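Local coordinates for histidine decarboxylase alpha chain (PDB 1IBV), which catalyses the decarboxylation of histidine to histamine, probably using the pyruvoyl group at the start of this chain, at residues E29-W32 and E36-I39; G119-E122 and E128-E131; P210-L213 and G217-S220. One frame throughout, in Å; residues are numbered along the deposited sequence.

Contact 1. Residues E29-W32 and E36-I39; sequences ETQW and ELPI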
ATOM      1  N   GLU B  29     -16.218  23.065  37.714  1.00 38.93           N
ATOM      2  CA  GLU B  29     -15.604  22.076  38.593  1.00 38.04           C
ATOM      3  C   GLU B  29     -14.113  22.377  38.661  1.00 37.48           C
ATOM      4  O   GLU B  29     -13.473  22.628  37.636  1.00 38.74           O
ATOM      5  CB  GLU B  29     -15.821  20.672  38.030  1.00 40.13           C
ATOM      6  CG  GLU B  29     -15.321  19.529  38.919  1.00 41.32           C
ATOM      7  CD  GLU B  29     -16.190  19.296  40.152  1.00 41.84           C
ATOM      8  OE1 GLU B  29     -15.620  18.991  41.226  1.00 41.72           O
ATOM      9  OE2 GLU B  29     -17.438  19.392  40.038  1.00 39.64           O
ATOM     10  N   THR B  30     -13.565  22.375  39.866  1.00 38.14           N
ATOM     11  CA  THR B  30     -12.154  22.667  40.060  1.00 40.12           C
ATOM     12  C   THR B  30     -11.245  21.519  39.618  1.00 42.03           C
ATOM     13  O   THR B  30     -11.498  20.351  39.938  1.00 42.08           O
ATOM     14  CB  THR B  30     -11.886  22.996  41.525  1.00 40.85           C
ATOM     15  OG1 THR B  30     -12.884  23.922  41.983  1.00 40.87           O
ATOM     16  CG2 THR B  30     -10.501  23.607  41.694  1.00 41.43           C
ATOM     17  N   GLN B  31     -10.179  21.854  38.896  1.00 42.56           N
ATOM     18  CA  GLN B  31      -9.245  20.847  38.409  1.00 42.21           C
ATOM     19  C   GLN B  31      -7.968  20.834  39.241  1.00 41.87           C
ATOM     20  O   GLN B  31      -7.705  21.778  39.987  1.00 42.26           O
ATOM     21  CB  GLN B  31      -8.915  21.102  36.941  1.00 41.99           C
ATOM     22  CG  GLN B  31     -10.121  21.058  36.023  1.00 43.87           C
ATOM     23  CD  GLN B  31      -9.760  21.333  34.581  1.00 44.16           C
ATOM     24  OE1 GLN B  31      -9.559  20.403  33.794  1.00 43.38           O
ATOM     25  NE2 GLN B  31      -9.648  22.614  34.227  1.00 44.74           N
ATOM     26  N   TRP B  32      -7.153  19.798  39.057  1.00 41.04           N
ATOM     27  CA  TRP B  32      -5.902  19.645  39.795  1.00 40.41           C
ATOM     28  C   TRP B  32      -4.972  20.849  39.711  1.00 40.87           C
ATOM     29  O   TRP B  32      -4.201  21.093  40.630  1.00 42.18           O
ATOM     30  CB  TRP B  32      -5.150  18.395  39.324  1.00 39.46           C
ATOM     31  CG  TRP B  32      -4.580  18.514  37.951  1.00 40.81           C
ATOM     32  CD1 TRP B  32      -5.224  18.280  36.773  1.00 40.93           C
ATOM     33  CD2 TRP B  32      -3.243  18.914  37.608  1.00 41.63           C
ATOM     34  NE1 TRP B  32      -4.376  18.515  35.716  1.00 40.38           N
ATOM     35  CE2 TRP B  32      -3.155  18.900  36.199  1.00 41.42           C
ATOM     36  CE3 TRP B  32      -2.112  19.282  38.355  1.00 42.75           C
ATOM     37  CZ2 TRP B  32      -1.978  19.242  35.516  1.00 42.50           C
ATOM     38  CZ3 TRP B  32      -0.937  19.625  37.674  1.00 43.42           C
ATOM     39  CH2 TRP B  32      -0.885  19.601  36.270  1.00 43.41           C
ATOM     40  N   GLU B  36     -10.738  26.440  36.786  1.00 37.23           N
ATOM     41  CA  GLU B  36     -12.135  26.061  36.871  1.00 36.52           C
ATOM     42  C   GLU B  36     -12.631  25.572  35.521  1.00 38.33           C
ATOM     43  O   GLU B  36     -12.676  26.349  34.562  1.00 39.18           O
ATOM     44  CB  GLU B  36     -12.973  27.244  37.346  1.00 35.83           C
ATOM     45  CG  GLU B  36     -12.736  27.620  38.806  1.00 37.03           C
ATOM     46  CD  GLU B  36     -13.103  26.500  39.782  1.00 37.99           C
ATOM     47  OE1 GLU B  36     -12.244  26.126  40.614  1.00 33.70           O
ATOM     48  OE2 GLU B  36     -14.252  26.001  39.722  1.00 36.89           O
ATOM     49  N   LEU B  37     -13.028  24.298  35.457  1.00 37.10           N
ATOM     50  CA  LEU B  37     -13.517  23.682  34.222  1.00 34.28           C
ATOM     51  C   LEU B  37     -14.999  23.916  33.982  1.00 33.96           C
ATOM     52  O   LEU B  37     -15.835  23.364  34.685  1.00 38.00           O
ATOM     53  CB  LEU B  37     -13.248  22.177  34.261  1.00 33.53           C
ATOM     54  CG  LEU B  37     -13.851  21.304  33.153  1.00 31.60           C
ATOM     55  CD1 LEU B  37     -13.346  21.763  31.806  1.00 28.76           C
ATOM     56  CD2 LEU B  37     -13.482  19.842  33.382  1.00 32.56           C
ATOM     57  N   PRO B  38     -15.349  24.747  32.992  1.00 35.35           N
ATOM     58  CA  PRO B  38     -16.764  25.023  32.694  1.00 34.66           C
ATOM     59  C   PRO B  38     -17.535  23.783  32.204  1.00 34.55           C
ATOM     60  O   PRO B  38     -17.046  23.023  31.359  1.00 36.79           O
ATOM     61  CB  PRO B  38     -16.678  26.102  31.613  1.00 33.59           C
ATOM     62  CG  PRO B  38     -15.345  25.829  30.950  1.00 31.82           C
ATOM     63  CD  PRO B  38     -14.457  25.537  32.121  1.00 32.09           C
ATOM     64  N   ILE B  39     -18.737  23.587  32.734  1.00 34.12           N
ATOM     65  CA  ILE B  39     -19.582  22.448  32.368  1.00 32.04           C
ATOM     66  C   ILE B  39     -20.780  22.910  31.546  1.00 32.84           C
ATOM     67  O   ILE B  39     -21.543  23.772  31.983  1.00 35.80           O
ATOM     68  CB  ILE B  39     -20.099  21.711  33.616  1.00 28.59           C
ATOM     69  CG1 ILE B  39     -18.929  21.289  34.505  1.00 26.64           C
ATOM     70  CG2 ILE B  39     -20.909  20.505  33.203  1.00 28.34           C
ATOM     71  CD1 ILE B  39     -17.928  20.372  33.835  1.00 28.93           C
TER
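Glu29 and Leu37 are joined by two backbone hydrogen bonds in an antiparallel beta hairpin made of strands 27-30 and 36-41. Glu29 N reaches Leu37 O at 3.1 Å, and Leu37 N returns to Glu29 O at 2.8 Å, both nearly straight. This is the closely packed half of the contact. The side chains of the pair leave on one face, the face where helix 126-151 lies. Glu29 reaches the helix, touching Ala141 and Ala145, and its OE1 forms a salt bridge with Lys142. Leu37 CB sits 3.4 Å from Glu29 O and is also covered by the amide of Gln31. The CG of Gln31 is anti to its carbonyl carbon (chi1 -60°) and the chain is extended from there, which carries the amide across Leu37. Gln31 CD lies 3.6 Å from Leu37 CB, and Gln31 OE1 is 4.0 Å from Leu37 CD2. OE1 accepts a hydrogen bond from Phe155 N at the start of strand 155-166, so this buried amide is held by the neighbouring strand while its flank rests on the leucine.

The other face is the loose, solvent-exposed side. Thr30 and Glu36 form a non-hydrogen-bonded pair there, with CA of Thr30 and CA of Glu36 4.7 Å apart. What links them is polar and lies at the surface. Glu36 bends back at chi2 (-62°), which brings its carboxylate over Thr30. OE1 is met by the Thr30 hydroxyl, and OE2 is hydrogen-bonded to Thr28 OG1. The head group is therefore held at both oxygens by hydroxyls of the facing strand, which should limit its rotation. The Thr30 methyl also lies close by. Thr30 OG1 donates to Glu36 OE1 at 2.7 Å, using the syn lone pair of that oxygen.

Contact 2. Residues G119-E122 and E128-E131; sequences GVWE and ELLE
Trp121 and Leu129 each carry CG opposite the backbone N (chi1 -168° and 173°), and with these torsions the two side chains lie past each other, pointing in opposite directions. The pair belongs to a beta-alpha-beta crossover. Strand 113-121 ends at Trp121, helix 126-151 follows, and the chain then enters strand 155-166, parallel to the first with strand 94-104 between them. Leu129 lies over one face of the indole. Its CD1 is 3.8 Å from the centroid of the five-membered ring, almost on the ring normal, which makes a CH-pi contact. Its CB covers the pyrrole nitrogen side, 3.5 Å from Trp121 NE1. Leu129 also touches Tyr164 of strand 155-166, and the ring of Trp121 meets that of Tyr132 one turn along the helix.

Glu128 comes to the edge of the indole, its chain bent at chi2. The two side chains cross at about a right angle, yet the carboxylate plane is only 28° from that of the indole. OE2 of Glu128 lies 3.8 Å from Trp121 CH2. With an alanine in place of Trp121, Leu129 CB and CD1 would probably lose the indole face they rest on, leaving a gap between the strand end and the first turn of the helix. The methylene of Glu128 makes the edge contact: CG lies in the ring plane, 3.3 Å from Trp121 CZ2.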
ATOM      1  N   GLY B 119     -28.057   4.564  34.972  1.00 38.11           N
ATOM      2  CA  GLY B 119     -28.635   4.072  36.204  1.00 40.09           C
ATOM      3  C   GLY B 119     -30.136   3.900  36.125  1.00 41.52           C
ATOM      4  O   GLY B 119     -30.752   4.227  35.103  1.00 40.72           O
ATOM      5  N   VAL B 120     -30.711   3.353  37.197  1.00 43.66           N
ATOM      6  CA  VAL B 120     -32.152   3.122  37.288  1.00 44.09           C
ATOM      7  C   VAL B 120     -32.811   4.158  38.193  1.00 45.63           C
ATOM      8  O   VAL B 120     -32.204   4.639  39.164  1.00 46.03           O
ATOM      9  CB  VAL B 120     -32.479   1.740  37.866  1.00 41.55           C
ATOM     10  CG1 VAL B 120     -33.965   1.469  37.711  1.00 41.18           C
ATOM     11  CG2 VAL B 120     -31.666   0.662  37.170  1.00 40.07           C
ATOM     12  N   TRP B 121     -34.056   4.489  37.867  1.00 45.57           N
ATOM     13  CA  TRP B 121     -34.832   5.456  38.625  1.00 47.61           C
ATOM     14  C   TRP B 121     -35.909   4.693  39.375  1.00 49.53           C
ATOM     15  O   TRP B 121     -36.715   3.967  38.770  1.00 48.96           O
ATOM     16  CB  TRP B 121     -35.473   6.482  37.693  1.00 46.35           C
ATOM     17  CG  TRP B 121     -36.048   7.661  38.408  1.00 48.59           C
ATOM     18  CD1 TRP B 121     -37.267   8.240  38.188  1.00 49.15           C
ATOM     19  CD2 TRP B 121     -35.417   8.435  39.444  1.00 48.70           C
ATOM     20  NE1 TRP B 121     -37.430   9.327  39.016  1.00 49.02           N
ATOM     21  CE2 TRP B 121     -36.318   9.465  39.797  1.00 49.05           C
ATOM     22  CE3 TRP B 121     -34.182   8.353  40.112  1.00 47.77           C
ATOM     23  CZ2 TRP B 121     -36.018  10.417  40.782  1.00 48.06           C
ATOM     24  CZ3 TRP B 121     -33.887   9.295  41.090  1.00 46.98           C
ATOM     25  CH2 TRP B 121     -34.806  10.312  41.418  1.00 48.28           C
ATOM     26  N   GLU B 122     -35.938   4.882  40.688  1.00 51.53           N
ATOM     27  CA  GLU B 122     -36.886   4.186  41.543  1.00 54.05           C
ATOM     28  C   GLU B 122     -38.232   4.876  41.842  1.00 55.12           C
ATOM     29  O   GLU B 122     -39.184   4.208  42.266  1.00 56.45           O
ATOM     30  CB  GLU B 122     -36.187   3.789  42.845  1.00 55.49           C
ATOM     31  CG  GLU B 122     -34.786   3.158  42.670  1.00 57.83           C
ATOM     32  CD  GLU B 122     -34.777   1.770  42.003  1.00 60.41           C
ATOM     33  OE1 GLU B 122     -35.852   1.239  41.632  1.00 62.18           O
ATOM     34  OE2 GLU B 122     -33.667   1.207  41.841  1.00 62.75           O
ATOM     35  N   GLU B 128     -39.407  14.537  38.806  1.00 59.96           N
ATOM     36  CA  GLU B 128     -38.418  14.380  39.870  1.00 59.64           C
ATOM     37  C   GLU B 128     -37.111  13.806  39.298  1.00 57.89           C
ATOM     38  O   GLU B 128     -36.015  14.101  39.794  1.00 57.26           O
ATOM     39  CB  GLU B 128     -38.981  13.481  40.978  1.00 63.55           C
ATOM     40  CG  GLU B 128     -37.933  12.878  41.904  1.00 70.51           C
ATOM     41  CD  GLU B 128     -37.059  13.922  42.595  1.00 73.92           C
ATOM     42  OE1 GLU B 128     -37.636  14.801  43.287  1.00 77.10           O
ATOM     43  OE2 GLU B 128     -35.803  13.850  42.459  1.00 75.08           O
ATOM     44  N   LEU B 129     -37.227  13.026  38.224  1.00 55.91           N
ATOM     45  CA  LEU B 129     -36.052  12.435  37.580  1.00 50.71           C
ATOM     46  C   LEU B 129     -35.138  13.550  37.068  1.00 50.20           C
ATOM     47  O   LEU B 129     -33.947  13.601  37.405  1.00 48.08           O
ATOM     48  CB  LEU B 129     -36.467  11.538  36.411  1.00 47.26           C
ATOM     49  CG  LEU B 129     -35.359  10.964  35.515  1.00 44.12           C
ATOM     50  CD1 LEU B 129     -34.316  10.202  36.324  1.00 38.97           C
ATOM     51  CD2 LEU B 129     -35.983  10.063  34.478  1.00 41.84           C
ATOM     52  N   LEU B 130     -35.723  14.478  36.313  1.00 48.62           N
ATOM     53  CA  LEU B 130     -34.971  15.591  35.749  1.00 46.95           C
ATOM     54  C   LEU B 130     -34.101  16.258  36.806  1.00 46.80           C
ATOM     55  O   LEU B 130     -32.958  16.601  36.530  1.00 47.70           O
ATOM     56  CB  LEU B 130     -35.911  16.607  35.109  1.00 48.56           C
ATOM     57  CG  LEU B 130     -36.950  16.068  34.113  1.00 50.01           C
ATOM     58  CD1 LEU B 130     -37.600  17.236  33.352  1.00 50.61           C
ATOM     59  CD2 LEU B 130     -36.311  15.095  33.123  1.00 48.61           C
ATOM     60  N   GLU B 131     -34.615  16.394  38.025  1.00 48.00           N
ATOM     61  CA  GLU B 131     -33.833  17.017  39.086  1.00 49.90           C
ATOM     62  C   GLU B 131     -32.573  16.208  39.330  1.00 48.37           C
ATOM     63  O   GLU B 131     -31.465  16.747  39.332  1.00 48.82           O
ATOM     64  CB  GLU B 131     -34.630  17.113  40.388  1.00 53.43           C
ATOM     65  CG  GLU B 131     -35.670  18.232  40.417  1.00 59.49           C
ATOM     66  CD  GLU B 131     -36.248  18.447  41.818  1.00 63.60           C
ATOM     67  OE1 GLU B 131     -37.476  18.251  42.001  1.00 66.16           O
ATOM     68  OE2 GLU B 131     -35.473  18.808  42.740  1.00 65.92           O
TER

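Contact 3. Residues P210-L213 and G217-S220; sequences PEWL and GYKS
The Tyr218 ring turns the edge that carries CD2 and CE2 toward the face of the Trp212 six-membered ring. This is an offset edge-to-face pair, with centroids 5.4 Å apart and planes at 74°. Tyr218 CG is anti to its carbonyl carbon (chi1 -71°), which sets the ring beside the indole. Trp212 CH2 and CZ3 lie close to the plane of the tyrosine ring, at its edge. Trp212 CH2 lies 3.7 Å from both Tyr218 CE2 and Tyr218 CD2. More of the indole is met by the Tyr52 ring, and by His61 and Leu207.

The backbone beside the rings ends helix 209-216 with a Schellman motif. Its two defining bonds run from Tyr218 N to Leu213 O, at 2.9 Å, and from Gly217 N to Glu214 O. The first is nearly straight at the hydrogen, although the donor stands above the carbonyl plane. In addition, Gly217 N makes a bent, weak bond to Leu213 O at 2.8 Å. Gly217 is the C-prime residue, with positive phi (84°). A CB at these backbone angles would press on the preceding carbonyl oxygen, which explains the glycine. The turn brings the chain back past Leu213, which is buried. Leu213 CD2 packs 3.7 Å from Ser220 CB, while Leu213 CG lies beside the carbonyl oxygens of Tyr218 and Lys219.

Polar bonds tie this helix end to its surroundings. Trp212 NE1 donates to Ser188 O, in the chain beyond strand 171-185, and Arg60 NH1 bonds to Lys219 O. Ser220 OG is hydrogen-bonded to Glu51 OE2 of helix 43-53, so the segment after helix 209-216 lies against that helix.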
ATOM      1  N   PRO B 210     -24.921  24.426   9.846  1.00 33.58           N
ATOM      2  CA  PRO B 210     -25.889  25.006   8.913  1.00 33.69           C
ATOM      3  C   PRO B 210     -25.335  25.081   7.491  1.00 35.04           C
ATOM      4  O   PRO B 210     -26.030  24.736   6.532  1.00 35.88           O
ATOM      5  CB  PRO B 210     -26.101  26.405   9.484  1.00 34.15           C
ATOM      6  CG  PRO B 210     -25.895  26.192  10.951  1.00 34.14           C
ATOM      7  CD  PRO B 210     -24.661  25.349  10.963  1.00 32.65           C
ATOM      8  N   GLU B 211     -24.088  25.546   7.367  1.00 33.85           N
ATOM      9  CA  GLU B 211     -23.423  25.680   6.066  1.00 32.87           C
ATOM     10  C   GLU B 211     -23.393  24.342   5.344  1.00 32.37           C
ATOM     11  O   GLU B 211     -23.658  24.272   4.134  1.00 32.55           O
ATOM     12  CB  GLU B 211     -21.994  26.181   6.232  1.00 32.69           C
ATOM     13  CG  GLU B 211     -21.883  27.590   6.790  1.00 35.12           C
ATOM     14  CD  GLU B 211     -20.442  28.063   6.905  1.00 35.58           C
ATOM     15  OE1 GLU B 211     -20.228  29.279   7.084  1.00 37.55           O
ATOM     16  OE2 GLU B 211     -19.516  27.229   6.824  1.00 38.52           O
ATOM     17  N   TRP B 212     -23.094  23.286   6.101  1.00 33.17           N
ATOM     18  CA  TRP B 212     -23.041  21.926   5.575  1.00 30.39           C
ATOM     19  C   TRP B 212     -24.447  21.522   5.137  1.00 30.85           C
ATOM     20  O   TRP B 212     -24.666  21.131   3.988  1.00 30.82           O
ATOM     21  CB  TRP B 212     -22.538  20.966   6.664  1.00 27.20           C
ATOM     22  CG  TRP B 212     -22.393  19.552   6.199  1.00 26.78           C
ATOM     23  CD1 TRP B 212     -21.449  19.058   5.346  1.00 27.92           C
ATOM     24  CD2 TRP B 212     -23.227  18.448   6.548  1.00 24.14           C
ATOM     25  NE1 TRP B 212     -21.650  17.721   5.136  1.00 23.65           N
ATOM     26  CE2 TRP B 212     -22.742  17.322   5.858  1.00 25.91           C
ATOM     27  CE3 TRP B 212     -24.351  18.302   7.366  1.00 22.60           C
ATOM     28  CZ2 TRP B 212     -23.332  16.065   5.969  1.00 28.14           C
ATOM     29  CZ3 TRP B 212     -24.937  17.054   7.474  1.00 23.11           C
ATOM     30  CH2 TRP B 212     -24.428  15.955   6.777  1.00 25.14           C
ATOM     31  N   LEU B 213     -25.406  21.696   6.043  1.00 31.58           N
ATOM     32  CA  LEU B 213     -26.793  21.346   5.782  1.00 32.30           C
ATOM     33  C   LEU B 213     -27.233  21.953   4.472  1.00 36.05           C
ATOM     34  O   LEU B 213     -27.625  21.239   3.553  1.00 37.94           O
ATOM     35  CB  LEU B 213     -27.678  21.851   6.915  1.00 33.96           C
ATOM     36  CG  LEU B 213     -28.276  20.866   7.924  1.00 30.76           C
ATOM     37  CD1 LEU B 213     -27.374  19.690   8.200  1.00 28.32           C
ATOM     38  CD2 LEU B 213     -28.561  21.608   9.202  1.00 31.49           C
ATOM     39  N   GLY B 217     -28.112  20.288   0.987  1.00 33.32           N
ATOM     40  CA  GLY B 217     -29.516  20.290   0.631  1.00 34.75           C
ATOM     41  C   GLY B 217     -30.302  19.490   1.654  1.00 36.06           C
ATOM     42  O   GLY B 217     -31.334  18.876   1.354  1.00 36.01           O
ATOM     43  N   TYR B 218     -29.785  19.480   2.876  1.00 36.06           N
ATOM     44  CA  TYR B 218     -30.414  18.773   3.977  1.00 35.82           C
ATOM     45  C   TYR B 218     -31.185  19.755   4.836  1.00 37.63           C
ATOM     46  O   TYR B 218     -30.736  20.887   5.034  1.00 39.04           O
ATOM     47  CB  TYR B 218     -29.348  18.085   4.839  1.00 34.25           C
ATOM     48  CG  TYR B 218     -28.675  16.899   4.180  1.00 32.46           C
ATOM     49  CD1 TYR B 218     -29.235  16.295   3.059  1.00 32.29           C
ATOM     50  CD2 TYR B 218     -27.491  16.378   4.691  1.00 31.06           C
ATOM     51  CE1 TYR B 218     -28.640  15.202   2.466  1.00 32.19           C
ATOM     52  CE2 TYR B 218     -26.885  15.281   4.101  1.00 31.25           C
ATOM     53  CZ  TYR B 218     -27.470  14.700   2.990  1.00 30.98           C
ATOM     54  OH  TYR B 218     -26.891  13.612   2.389  1.00 35.30           O
ATOM     55  N   LYS B 219     -32.358  19.343   5.308  1.00 37.65           N
ATOM     56  CA  LYS B 219     -33.154  20.191   6.186  1.00 39.01           C
ATOM     57  C   LYS B 219     -32.503  20.005   7.547  1.00 37.49           C
ATOM     58  O   LYS B 219     -31.723  19.072   7.733  1.00 37.30           O
ATOM     59  CB  LYS B 219     -34.615  19.729   6.252  1.00 41.95           C
ATOM     60  CG  LYS B 219     -35.038  18.747   5.161  1.00 50.04           C
ATOM     61  CD  LYS B 219     -34.634  17.296   5.508  1.00 55.23           C
ATOM     62  CE  LYS B 219     -34.590  16.413   4.255  1.00 54.65           C
ATOM     63  NZ  LYS B 219     -33.592  16.932   3.262  1.00 51.91           N
ATOM     64  N   SER B 220     -32.799  20.880   8.498  1.00 37.54           N
ATOM     65  CA  SER B 220     -32.212  20.741   9.823  1.00 37.29           C
ATOM     66  C   SER B 220     -33.103  19.852  10.684  1.00 39.79           C
ATOM     67  O   SER B 220     -34.260  20.192  10.963  1.00 41.85           O
ATOM     68  CB  SER B 220     -32.044  22.105  10.496  1.00 35.77           C
ATOM     69  OG  SER B 220     -31.392  21.981  11.754  1.00 31.69           O
TER

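Contacts 1 and 2 both reach the same five-stranded sheet. They involve its two outermost strands within the chain, 27-30 and 113-121. Helix 126-151 supplies one side of contact 2 and packs on Glu29 in contact 1. Their centres are 25 Å apart and their nearest atoms about 13 Å apart, so they do not touch. Contact 3 stands apart at the end of helix 209-216. Its centre is 34 Å from that of contact 1 and 35 Å from that of contact 2, with contact 2 on the opposite side of the chain's centre. A bound histidine methyl ester lies about 13 Å from the Leu37 side chain of contact 1, too far for direct contact.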